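Local coordinates for site-specific recombinase, resolvase family protein (Streptococcus pneumoniae, PDB 3GUV), which is a resolvase-family site-specific recombinase that probably cuts and rejoins DNA at specific sites, as other members of this family do, at residues K4-L9 and D39-G44; Y10-T15 and Y46-K51; F82-F87 and V106-V111. All coordinates share one frame; numbering follows the deposited sequence.

Contact 1: K4-L9 and D39-G44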
loop_
_atom_site.group_PDB
_atom_site.type_symbol
_atom_site.label_atom_id
_atom_site.label_comp_id
_atom_site.label_asym_id
_atom_site.label_seq_id
_atom_site.Cartn_x
_atom_site.Cartn_y
_atom_site.Cartn_z
ATOM N N LYS A 4 -19.945 -15.463 -21.740
ATOM C CA LYS A 4 -19.237 -15.435 -20.403
ATOM C C LYS A 4 -18.087 -14.432 -20.289
ATOM O O LYS A 4 -17.379 -14.126 -21.250
ATOM C CB LYS A 4 -18.727 -16.826 -20.029
ATOM C CG LYS A 4 -19.806 -17.857 -20.171
ATOM C CD LYS A 4 -19.515 -19.127 -19.430
ATOM C CE LYS A 4 -20.778 -19.981 -19.417
ATOM N NZ LYS A 4 -20.457 -21.396 -19.164
ATOM N N ILE A 5 -17.900 -13.930 -19.079
ATOM C CA ILE A 5 -16.774 -13.044 -18.808
ATOM C C ILE A 5 -15.491 -13.854 -19.020
ATOM O O ILE A 5 -15.375 -14.956 -18.496
ATOM C CB ILE A 5 -16.866 -12.488 -17.371
ATOM C CG1 ILE A 5 -18.092 -11.560 -17.257
ATOM C CG2 ILE A 5 -15.572 -11.807 -16.951
ATOM C CD1 ILE A 5 -18.202 -10.527 -18.365
ATOM N N LYS A 6 -14.566 -13.303 -19.809
ATOM C CA LYS A 6 -13.266 -13.932 -20.091
ATOM C C LYS A 6 -12.137 -13.415 -19.167
ATOM O O LYS A 6 -11.986 -12.184 -18.952
ATOM C CB LYS A 6 -12.869 -13.715 -21.547
ATOM C CG LYS A 6 -13.730 -14.578 -22.492
ATOM C CD LYS A 6 -13.541 -14.201 -23.958
ATOM C CE LYS A 6 -14.872 -14.086 -24.647
ATOM N NZ LYS A 6 -15.703 -15.313 -24.482
ATOM N N VAL A 7 -11.319 -14.355 -18.696
ATOM C CA VAL A 7 -10.229 -14.035 -17.806
ATOM C C VAL A 7 -8.918 -14.783 -18.189
ATOM O O VAL A 7 -8.916 -15.853 -18.889
ATOM C CB VAL A 7 -10.654 -14.351 -16.316
ATOM C CG1 VAL A 7 -12.105 -13.828 -15.983
ATOM C CG2 VAL A 7 -10.605 -15.827 -16.027
ATOM N N TYR A 8 -7.812 -14.177 -17.773
ATOM C CA TYR A 8 -6.488 -14.805 -17.744
ATOM C C TYR A 8 -6.180 -15.170 -16.304
ATOM O O TYR A 8 -6.578 -14.419 -15.382
ATOM C CB TYR A 8 -5.406 -13.808 -18.191
ATOM C CG TYR A 8 -5.322 -13.449 -19.673
ATOM C CD1 TYR A 8 -5.683 -14.361 -20.683
ATOM C CD2 TYR A 8 -4.790 -12.228 -20.061
ATOM C CE1 TYR A 8 -5.568 -14.021 -22.008
ATOM C CE2 TYR A 8 -4.653 -11.876 -21.385
ATOM C CZ TYR A 8 -5.043 -12.778 -22.366
ATOM O OH TYR A 8 -4.910 -12.427 -23.690
ATOM N N LEU A 9 -5.475 -16.282 -16.091
ATOM C CA LEU A 9 -4.900 -16.632 -14.786
ATOM C C LEU A 9 -3.432 -16.252 -14.780
ATOM O O LEU A 9 -2.753 -16.528 -15.748
ATOM C CB LEU A 9 -5.014 -18.133 -14.530
ATOM C CG LEU A 9 -6.172 -18.585 -13.667
ATOM C CD1 LEU A 9 -7.463 -17.973 -14.102
ATOM C CD2 LEU A 9 -6.189 -20.140 -13.573
ATOM N N ASP A 39 -18.467 -18.526 -12.866
ATOM C CA ASP A 39 -18.854 -18.685 -14.259
ATOM C C ASP A 39 -17.983 -17.871 -15.239
ATOM O O ASP A 39 -18.468 -17.368 -16.265
ATOM C CB ASP A 39 -20.353 -18.368 -14.433
ATOM C CG ASP A 39 -21.034 -19.304 -15.409
ATOM O OD1 ASP A 39 -21.837 -18.824 -16.232
ATOM O OD2 ASP A 39 -20.763 -20.522 -15.358
ATOM N N TYR A 40 -16.692 -17.768 -14.922
ATOM C CA TYR A 40 -15.729 -17.148 -15.816
ATOM C C TYR A 40 -15.260 -18.168 -16.859
ATOM O O TYR A 40 -15.318 -19.398 -16.639
ATOM C CB TYR A 40 -14.504 -16.621 -15.057
ATOM C CG TYR A 40 -14.788 -15.462 -14.120
ATOM C CD1 TYR A 40 -15.546 -14.370 -14.540
ATOM C CD2 TYR A 40 -14.294 -15.454 -12.845
ATOM C CE1 TYR A 40 -15.819 -13.306 -13.695
ATOM C CE2 TYR A 40 -14.550 -14.404 -11.994
ATOM C CZ TYR A 40 -15.314 -13.337 -12.423
ATOM O OH TYR A 40 -15.568 -12.311 -11.579
ATOM N N GLU A 41 -14.784 -17.634 -17.975
ATOM C CA GLU A 41 -14.177 -18.422 -19.028
ATOM C C GLU A 41 -12.695 -18.067 -19.110
ATOM O O GLU A 41 -12.321 -16.918 -19.380
ATOM C CB GLU A 41 -14.886 -18.179 -20.374
ATOM C CG GLU A 41 -14.545 -19.216 -21.439
ATOM C CD GLU A 41 -14.997 -18.863 -22.862
ATOM O OE1 GLU A 41 -15.013 -19.777 -23.712
ATOM O OE2 GLU A 41 -15.322 -17.697 -23.156
ATOM N N ILE A 42 -11.852 -19.065 -18.865
ATOM C CA ILE A 42 -10.414 -18.875 -18.843
ATOM C C ILE A 42 -9.981 -19.002 -20.288
ATOM O O ILE A 42 -10.326 -19.988 -20.954
ATOM C CB ILE A 42 -9.685 -19.929 -17.966
ATOM C CG1 ILE A 42 -10.210 -19.874 -16.522
ATOM C CG2 ILE A 42 -8.180 -19.734 -18.017
ATOM C CD1 ILE A 42 -9.605 -20.964 -15.535
ATOM N N VAL A 43 -9.239 -18.000 -20.761
ATOM C CA VAL A 43 -8.747 -17.947 -22.126
ATOM C C VAL A 43 -7.215 -17.805 -22.191
ATOM O O VAL A 43 -6.652 -17.641 -23.281
ATOM C CB VAL A 43 -9.460 -16.846 -22.964
ATOM C CG1 VAL A 43 -10.913 -17.198 -23.114
ATOM C CG2 VAL A 43 -9.246 -15.421 -22.360
ATOM N N GLY A 44 -6.542 -17.935 -21.043
ATOM C CA GLY A 44 -5.081 -17.881 -20.991
ATOM C C GLY A 44 -4.535 -18.072 -19.585
ATOM O O GLY A 44 -5.123 -17.614 -18.636
#
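Lys-6 and Glu-41 run side by side, pointing the same way, and their ends meet in a salt bridge of 2.8 Å from NZ to OE2. The glutamate chain is extended, whereas the lysine bends at its last two torsions (chi3 -134°, chi4 -54°), which brings NZ back to OE2, met nearly along its C-O axis. Nearer the start of the segments, Lys-4 and Asp-39 make only a long bridge, 3.9 Å from NZ to OD2.

On the face that carries Val-7, away from Lys-6 and Glu-41, Val-7 lies across the Tyr-40 ring at about a right angle, with CG1 4.0 Å from the ring centroid and 28° off the normal, a CH-pi contact over the face. Ile-5 instead runs alongside the ring, its CB in plane at the edge and CG2 3.5 Å from Tyr-40 CD1. Further along, Leu-9 CD1 packs on Ile-42 CD1.

The backbones pair as parallel strands, with Val-7 N donating to Glu-41 O (2.8 Å) and Val-43 N to Val-7 O (2.9 Å). The next donor, Leu-9 N, bonds to Gly-44 O (2.9 Å) and not to the carbonyl of Val-43, so strand 41-48 holds one extra residue here: a beta bulge. Tyr-8 CD1 packs 3.6 Å from Gly-44 CA.

Asp-39, with positive phi, ends helix 24-37 in a Schellman motif just ahead of strand 41-48, an outer strand of the resolvase sheet. That helix meets Tyr-40 through Phe-34 and Ile-42 through Ala-35; strand 78-81 flanks Val-7 through Phe-78 and Leu-80; and helix 60-70 packs on Tyr-8, whose OH bonds to Asp-74.

Contact 2: Y10-T15 and Y46-K51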
loop_
_atom_site.group_PDB
_atom_site.type_symbol
_atom_site.label_atom_id
_atom_site.label_comp_id
_atom_site.label_asym_id
_atom_site.label_seq_id
_atom_site.Cartn_x
_atom_site.Cartn_y
_atom_site.Cartn_z
ATOM N N TYR A 10 -2.941 -15.628 -13.712
ATOM C CA TYR A 10 -1.500 -15.353 -13.567
ATOM C C TYR A 10 -0.975 -15.892 -12.254
ATOM O O TYR A 10 -1.518 -15.585 -11.203
ATOM C CB TYR A 10 -1.192 -13.861 -13.602
ATOM C CG TYR A 10 0.289 -13.641 -13.433
ATOM C CD1 TYR A 10 1.177 -13.949 -14.469
ATOM C CD2 TYR A 10 0.829 -13.189 -12.198
ATOM C CE1 TYR A 10 2.547 -13.773 -14.312
ATOM C CE2 TYR A 10 2.197 -13.041 -12.024
ATOM C CZ TYR A 10 3.048 -13.320 -13.066
ATOM O OH TYR A 10 4.400 -13.192 -12.900
ATOM N N THR A 11 0.088 -16.681 -12.305
ATOM C CA THR A 11 0.698 -17.220 -11.091
ATOM C C THR A 11 2.217 -17.033 -11.152
ATOM O O THR A 11 2.786 -16.908 -12.224
ATOM C CB THR A 11 0.351 -18.739 -10.868
ATOM O OG1 THR A 11 0.772 -19.514 -11.994
ATOM C CG2 THR A 11 -1.147 -18.959 -10.640
ATOM N N ARG A 12 2.862 -17.047 -9.988
ATOM C CA ARG A 12 4.344 -16.913 -9.893
ATOM C C ARG A 12 4.853 -17.362 -8.527
ATOM O O ARG A 12 4.074 -17.580 -7.616
ATOM C CB ARG A 12 4.801 -15.467 -10.172
ATOM C CG ARG A 12 4.171 -14.442 -9.162
ATOM C CD ARG A 12 4.737 -13.046 -9.266
ATOM N NE ARG A 12 6.160 -13.060 -8.964
ATOM C CZ ARG A 12 7.154 -12.900 -9.838
ATOM N NH1 ARG A 12 8.419 -12.958 -9.407
ATOM N NH2 ARG A 12 6.925 -12.691 -11.137
ATOM N N VAL A 13 6.156 -17.524 -8.403
ATOM C CA VAL A 13 6.844 -17.630 -7.112
ATOM C C VAL A 13 7.614 -16.312 -6.958
ATOM O O VAL A 13 7.841 -15.621 -7.941
ATOM C CB VAL A 13 7.846 -18.788 -7.066
ATOM C CG1 VAL A 13 7.135 -20.127 -7.380
ATOM C CG2 VAL A 13 8.978 -18.554 -8.055
ATOM N N SER A 14 7.979 -15.975 -5.724
ATOM C CA SER A 14 8.823 -14.829 -5.412
ATOM C C SER A 14 10.284 -15.168 -5.550
ATOM O O SER A 14 11.054 -14.340 -6.016
ATOM C CB SER A 14 8.626 -14.384 -3.961
ATOM O OG SER A 14 7.261 -14.177 -3.677
ATOM N N THR A 15 10.669 -16.349 -5.064
ATOM C CA THR A 15 12.086 -16.775 -5.074
ATOM C C THR A 15 12.276 -17.778 -6.183
ATOM O O THR A 15 12.369 -17.358 -7.319
ATOM C CB THR A 15 12.606 -17.361 -3.709
ATOM O OG1 THR A 15 11.757 -18.424 -3.260
ATOM C CG2 THR A 15 12.668 -16.287 -2.675
ATOM N N TYR A 46 -0.797 -17.808 -17.508
ATOM C CA TYR A 46 0.582 -17.353 -17.566
ATOM C C TYR A 46 1.256 -17.573 -16.187
ATOM O O TYR A 46 0.639 -17.395 -15.155
ATOM C CB TYR A 46 0.633 -15.876 -17.900
ATOM C CG TYR A 46 0.032 -15.467 -19.230
ATOM C CD1 TYR A 46 0.824 -15.259 -20.346
ATOM C CD2 TYR A 46 -1.332 -15.235 -19.339
ATOM C CE1 TYR A 46 0.240 -14.848 -21.580
ATOM C CE2 TYR A 46 -1.917 -14.861 -20.530
ATOM C CZ TYR A 46 -1.129 -14.649 -21.645
ATOM O OH TYR A 46 -1.731 -14.239 -22.788
ATOM N N GLU A 47 2.509 -17.989 -16.196
ATOM C CA GLU A 47 3.189 -18.440 -14.980
ATOM C C GLU A 47 4.674 -18.121 -15.027
ATOM O O GLU A 47 5.353 -18.533 -15.948
ATOM C CB GLU A 47 3.021 -19.946 -14.803
ATOM C CG GLU A 47 3.470 -20.442 -13.450
ATOM C CD GLU A 47 2.956 -21.839 -13.107
ATOM O OE1 GLU A 47 3.617 -22.815 -13.535
ATOM O OE2 GLU A 47 1.920 -21.973 -12.385
ATOM N N ASP A 48 5.159 -17.364 -14.034
ATOM C CA ASP A 48 6.608 -17.189 -13.816
ATOM C C ASP A 48 7.031 -18.137 -12.663
ATOM O O ASP A 48 6.967 -17.756 -11.487
ATOM C CB ASP A 48 6.878 -15.738 -13.453
ATOM C CG ASP A 48 6.708 -14.799 -14.636
ATOM O OD1 ASP A 48 7.430 -15.021 -15.629
ATOM O OD2 ASP A 48 5.878 -13.850 -14.567
ATOM N N ALA A 49 7.393 -19.374 -12.980
ATOM C CA ALA A 49 7.381 -20.451 -11.955
ATOM C C ALA A 49 8.699 -20.615 -11.230
ATOM O O ALA A 49 8.783 -21.393 -10.272
ATOM C CB ALA A 49 6.908 -21.792 -12.530
ATOM N N GLY A 50 9.718 -19.861 -11.647
ATOM C CA GLY A 50 10.977 -19.808 -10.917
ATOM C C GLY A 50 11.765 -21.043 -11.244
ATOM O O GLY A 50 12.391 -21.622 -10.351
ATOM N N LYS A 51 11.736 -21.425 -12.533
ATOM C CA LYS A 51 12.397 -22.635 -13.045
ATOM C C LYS A 51 13.818 -22.393 -13.577
ATOM O O LYS A 51 14.549 -23.343 -13.871
ATOM C CB LYS A 51 11.555 -23.264 -14.148
ATOM C CG LYS A 51 10.139 -23.524 -13.740
ATOM C CD LYS A 51 9.489 -24.629 -14.566
ATOM C CE LYS A 51 8.091 -24.918 -14.011
ATOM N NZ LYS A 51 7.058 -24.796 -15.058
HETATM O O HOH W 1 -1.441 -19.423 -14.178
#
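The Tyr-10 ring has Tyr-46 CB and Asp-48 OD2 at its edge, both near its plane, with Tyr-46 CB 4.0 Å from CD1. These residues lie at the C-terminal ends of two parallel strands joined by a beta-alpha-beta crossover through helix 24-37, part of the resolvase catalytic-domain fold. The CG of Tyr-10 stands opposite the backbone N (chi1 179°), and this carries the hydroxyl along to Asp-48. The modelled distance, 2.3 Å from Tyr-10 OH to Asp-48 OD2, is doubtfully short, and little rests on its exact value; ring and carboxylate planes are turned 67° apart. The guanidinium of Arg-12 has Tyr-10 OH close to its plane, 3.1 Å from NH2, and lies obliquely to Asp-48. Its NH2 also bonds to Gly-58 O, while the two carboxylate oxygens of Asp-48 are held by the backbone N atoms of Gln-61 and Phe-62, at the start of helix 60-70.

The strand axes here diverge by only 14°, and their backbones alternate bonds as Thr-11 N reaches Tyr-46 O and Asp-48 N reaches Thr-11 O.

On the other face, Thr-11 OG1 donates a 2.7 Å bond to Glu-47 OE2, which receives it on its anti lone pair, the one away from OE1; Lys-28 of helix 24-37 bridges to that same OE2. A water donates to Thr-11 OG1 and to Tyr-46 O, 3.1 Å from each. Where the strands give way to loops, Val-13 N bonds to Asp-48 O at 3.2 Å, and Val-13 CG2 rests 3.7 Å from Gly-50 CA.

Contact 3: F82-F87 and V106-V111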
loop_
_atom_site.group_PDB
_atom_site.type_symbol
_atom_site.label_atom_id
_atom_site.label_comp_id
_atom_site.label_asym_id
_atom_site.label_seq_id
_atom_site.Cartn_x
_atom_site.Cartn_y
_atom_site.Cartn_z
ATOM N N PHE A 82 -3.492 -14.915 -7.249
ATOM C CA PHE A 82 -3.812 -15.523 -5.954
ATOM C C PHE A 82 -3.940 -14.428 -4.877
ATOM O O PHE A 82 -4.948 -14.337 -4.173
ATOM C CB PHE A 82 -2.751 -16.581 -5.552
ATOM C CG PHE A 82 -3.137 -17.376 -4.313
ATOM C CD1 PHE A 82 -4.215 -18.242 -4.350
ATOM C CD2 PHE A 82 -2.442 -17.218 -3.125
ATOM C CE1 PHE A 82 -4.584 -18.968 -3.257
ATOM C CE2 PHE A 82 -2.810 -17.940 -1.987
ATOM C CZ PHE A 82 -3.877 -18.828 -2.059
ATOM N N LYS A 83 -2.944 -13.564 -4.820
ATOM C CA LYS A 83 -2.949 -12.355 -3.986
ATOM C C LYS A 83 -1.941 -11.338 -4.554
ATOM O O LYS A 83 -1.115 -11.693 -5.414
ATOM C CB LYS A 83 -2.616 -12.742 -2.548
ATOM C CG LYS A 83 -1.328 -13.445 -2.429
ATOM C CD LYS A 83 -1.149 -14.073 -1.064
ATOM C CE LYS A 83 0.132 -14.912 -1.129
ATOM N NZ LYS A 83 0.635 -15.353 0.205
ATOM N N LEU A 84 -2.013 -10.087 -4.108
ATOM C CA LEU A 84 -1.150 -9.002 -4.635
ATOM C C LEU A 84 0.353 -9.274 -4.571
ATOM O O LEU A 84 1.100 -8.928 -5.500
ATOM C CB LEU A 84 -1.408 -7.657 -3.916
ATOM C CG LEU A 84 -2.623 -6.841 -4.317
ATOM C CD1 LEU A 84 -2.695 -5.455 -3.569
ATOM C CD2 LEU A 84 -2.607 -6.638 -5.841
ATOM N N SER A 85 0.812 -9.844 -3.459
ATOM C CA SER A 85 2.206 -10.246 -3.352
ATOM C C SER A 85 2.581 -11.389 -4.310
ATOM O O SER A 85 3.705 -11.858 -4.271
ATOM C CB SER A 85 2.500 -10.698 -1.938
ATOM O OG SER A 85 1.644 -11.768 -1.610
ATOM N N ARG A 86 1.636 -11.879 -5.108
ATOM C CA ARG A 86 1.946 -12.875 -6.139
ATOM C C ARG A 86 1.542 -12.263 -7.469
ATOM O O ARG A 86 0.870 -12.897 -8.311
ATOM C CB ARG A 86 1.227 -14.192 -5.857
ATOM C CG ARG A 86 1.798 -14.953 -4.676
ATOM C CD ARG A 86 3.233 -15.373 -4.976
ATOM N NE ARG A 86 3.774 -16.234 -3.944
ATOM C CZ ARG A 86 4.171 -15.822 -2.744
ATOM N NH1 ARG A 86 4.064 -14.552 -2.374
ATOM N NH2 ARG A 86 4.658 -16.695 -1.886
ATOM N N PHE A 87 2.005 -11.011 -7.633
ATOM C CA PHE A 87 1.608 -10.150 -8.721
ATOM C C PHE A 87 2.544 -8.947 -8.834
ATOM O O PHE A 87 3.030 -8.662 -9.908
ATOM C CB PHE A 87 0.152 -9.727 -8.520
ATOM C CG PHE A 87 -0.316 -8.687 -9.482
ATOM C CD1 PHE A 87 -0.439 -8.976 -10.833
ATOM C CD2 PHE A 87 -0.657 -7.432 -9.039
ATOM C CE1 PHE A 87 -0.884 -8.028 -11.735
ATOM C CE2 PHE A 87 -1.088 -6.461 -9.935
ATOM C CZ PHE A 87 -1.206 -6.769 -11.298
ATOM N N VAL A 106 -9.061 -3.827 -18.611
ATOM C CA VAL A 106 -8.863 -5.052 -17.799
ATOM C C VAL A 106 -8.748 -4.729 -16.281
ATOM O O VAL A 106 -7.991 -3.830 -15.868
ATOM C CB VAL A 106 -7.646 -5.856 -18.326
ATOM C CG1 VAL A 106 -7.368 -7.128 -17.472
ATOM C CG2 VAL A 106 -7.846 -6.249 -19.841
ATOM N N ASN A 107 -9.547 -5.445 -15.478
ATOM C CA ASN A 107 -9.509 -5.357 -14.020
ATOM C C ASN A 107 -8.810 -6.547 -13.324
ATOM O O ASN A 107 -8.508 -7.578 -13.943
ATOM C CB ASN A 107 -10.925 -5.145 -13.488
ATOM C CG ASN A 107 -11.358 -3.679 -13.569
ATOM O OD1 ASN A 107 -10.909 -2.839 -12.792
ATOM N ND2 ASN A 107 -12.213 -3.379 -14.530
ATOM N N LEU A 108 -8.526 -6.372 -12.041
ATOM C CA LEU A 108 -7.744 -7.316 -11.251
ATOM C C LEU A 108 -8.581 -7.926 -10.140
ATOM O O LEU A 108 -9.265 -7.188 -9.397
ATOM C CB LEU A 108 -6.522 -6.639 -10.648
ATOM C CG LEU A 108 -5.556 -7.578 -9.887
ATOM C CD1 LEU A 108 -4.750 -8.487 -10.873
ATOM C CD2 LEU A 108 -4.627 -6.669 -9.024
ATOM N N ILE A 109 -8.529 -9.258 -10.068
ATOM C CA ILE A 109 -9.134 -10.048 -8.996
ATOM C C ILE A 109 -7.999 -10.777 -8.312
ATOM O O ILE A 109 -7.143 -11.371 -8.980
ATOM C CB ILE A 109 -10.240 -11.034 -9.494
ATOM C CG1 ILE A 109 -11.370 -10.247 -10.164
ATOM C CG2 ILE A 109 -10.831 -11.878 -8.309
ATOM C CD1 ILE A 109 -12.573 -11.106 -10.668
ATOM N N CYS A 110 -7.926 -10.590 -6.991
ATOM C CA CYS A 110 -7.031 -11.297 -6.092
ATOM C C CYS A 110 -7.911 -12.242 -5.365
ATOM O O CYS A 110 -8.723 -11.842 -4.533
ATOM C CB CYS A 110 -6.384 -10.365 -5.085
ATOM S SG CYS A 110 -5.529 -9.021 -5.877
ATOM N N VAL A 111 -7.761 -13.505 -5.708
ATOM C CA VAL A 111 -8.583 -14.547 -5.181
ATOM C C VAL A 111 -8.497 -14.688 -3.648
ATOM O O VAL A 111 -9.528 -14.741 -2.979
ATOM C CB VAL A 111 -8.260 -15.889 -5.910
ATOM C CG1 VAL A 111 -8.812 -17.048 -5.173
ATOM C CG2 VAL A 111 -8.806 -15.825 -7.363
#
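Lys-83, whose CA backs onto Cys-110 CB at 4.1 Å, accepts on its carbonyl O a 2.8 Å bond from Arg-86 N. With Leu-84 and Ser-85 at phi/psi near helical values, this closes a type I beta turn that starts one residue beyond strand 78-81. That strand and strand 107-110 are parallel neighbours in the sheet of the resolvase fold, joined by a beta-alpha-beta crossover through helix 91-103, and the turn lies at the start of this connection.

No hydrogen bond crosses between 82-87 and 106-111: Phe-82 O and Val-111 N stand 3.3 Å apart at a poor angle, and Phe-82 pairs instead with the backbone of Glu-112. Apolar side chains carry the contact. Leu-84 crosses Leu-108 obliquely, its CD2 touching two neighbours, Leu-108 CD2 and Cys-110 SG, at 3.8 Å each. Leu-84 N is bonded to the Asp-113 carboxylate, and the Leu-84 side chain also touches Ala-131 of the second subunit, so this turn forms part of the dimer interface.

Phe-87 and Leu-108 arrive from opposite directions. Helix 91-103 packs against both, through Thr-97 and Met-101 respectively. The two methyls of Leu-108 divide the ring: CD2 reaches Phe-87 CE2 at 3.7 Å, while CD1 sits over the face, 4.1 Å from the centroid and 17° off the normal.

How the contacts relate
From the N terminus, the chain runs through strand 6-12, helices 17-20 and 24-37, and strand 41-48. Contact 1 closes this excursion near the start of both strands and contact 2 near their C-terminal ends; because the segments alternate, the two cross, and Leu-9 O to Tyr-46 N (2.9 Å, a probable hydrogen bond) joins them. Contact 3 follows in series, closing the loop that holds helix 91-103 between strands 78-81 and 107-110. It meets contact 1 where Ile-109 packs on Tyr-40, and contact 2 where Arg-86 and Phe-87 lie beside Arg-12. Contacts 2 and 3 both touch the second subunit; contact 1 does not.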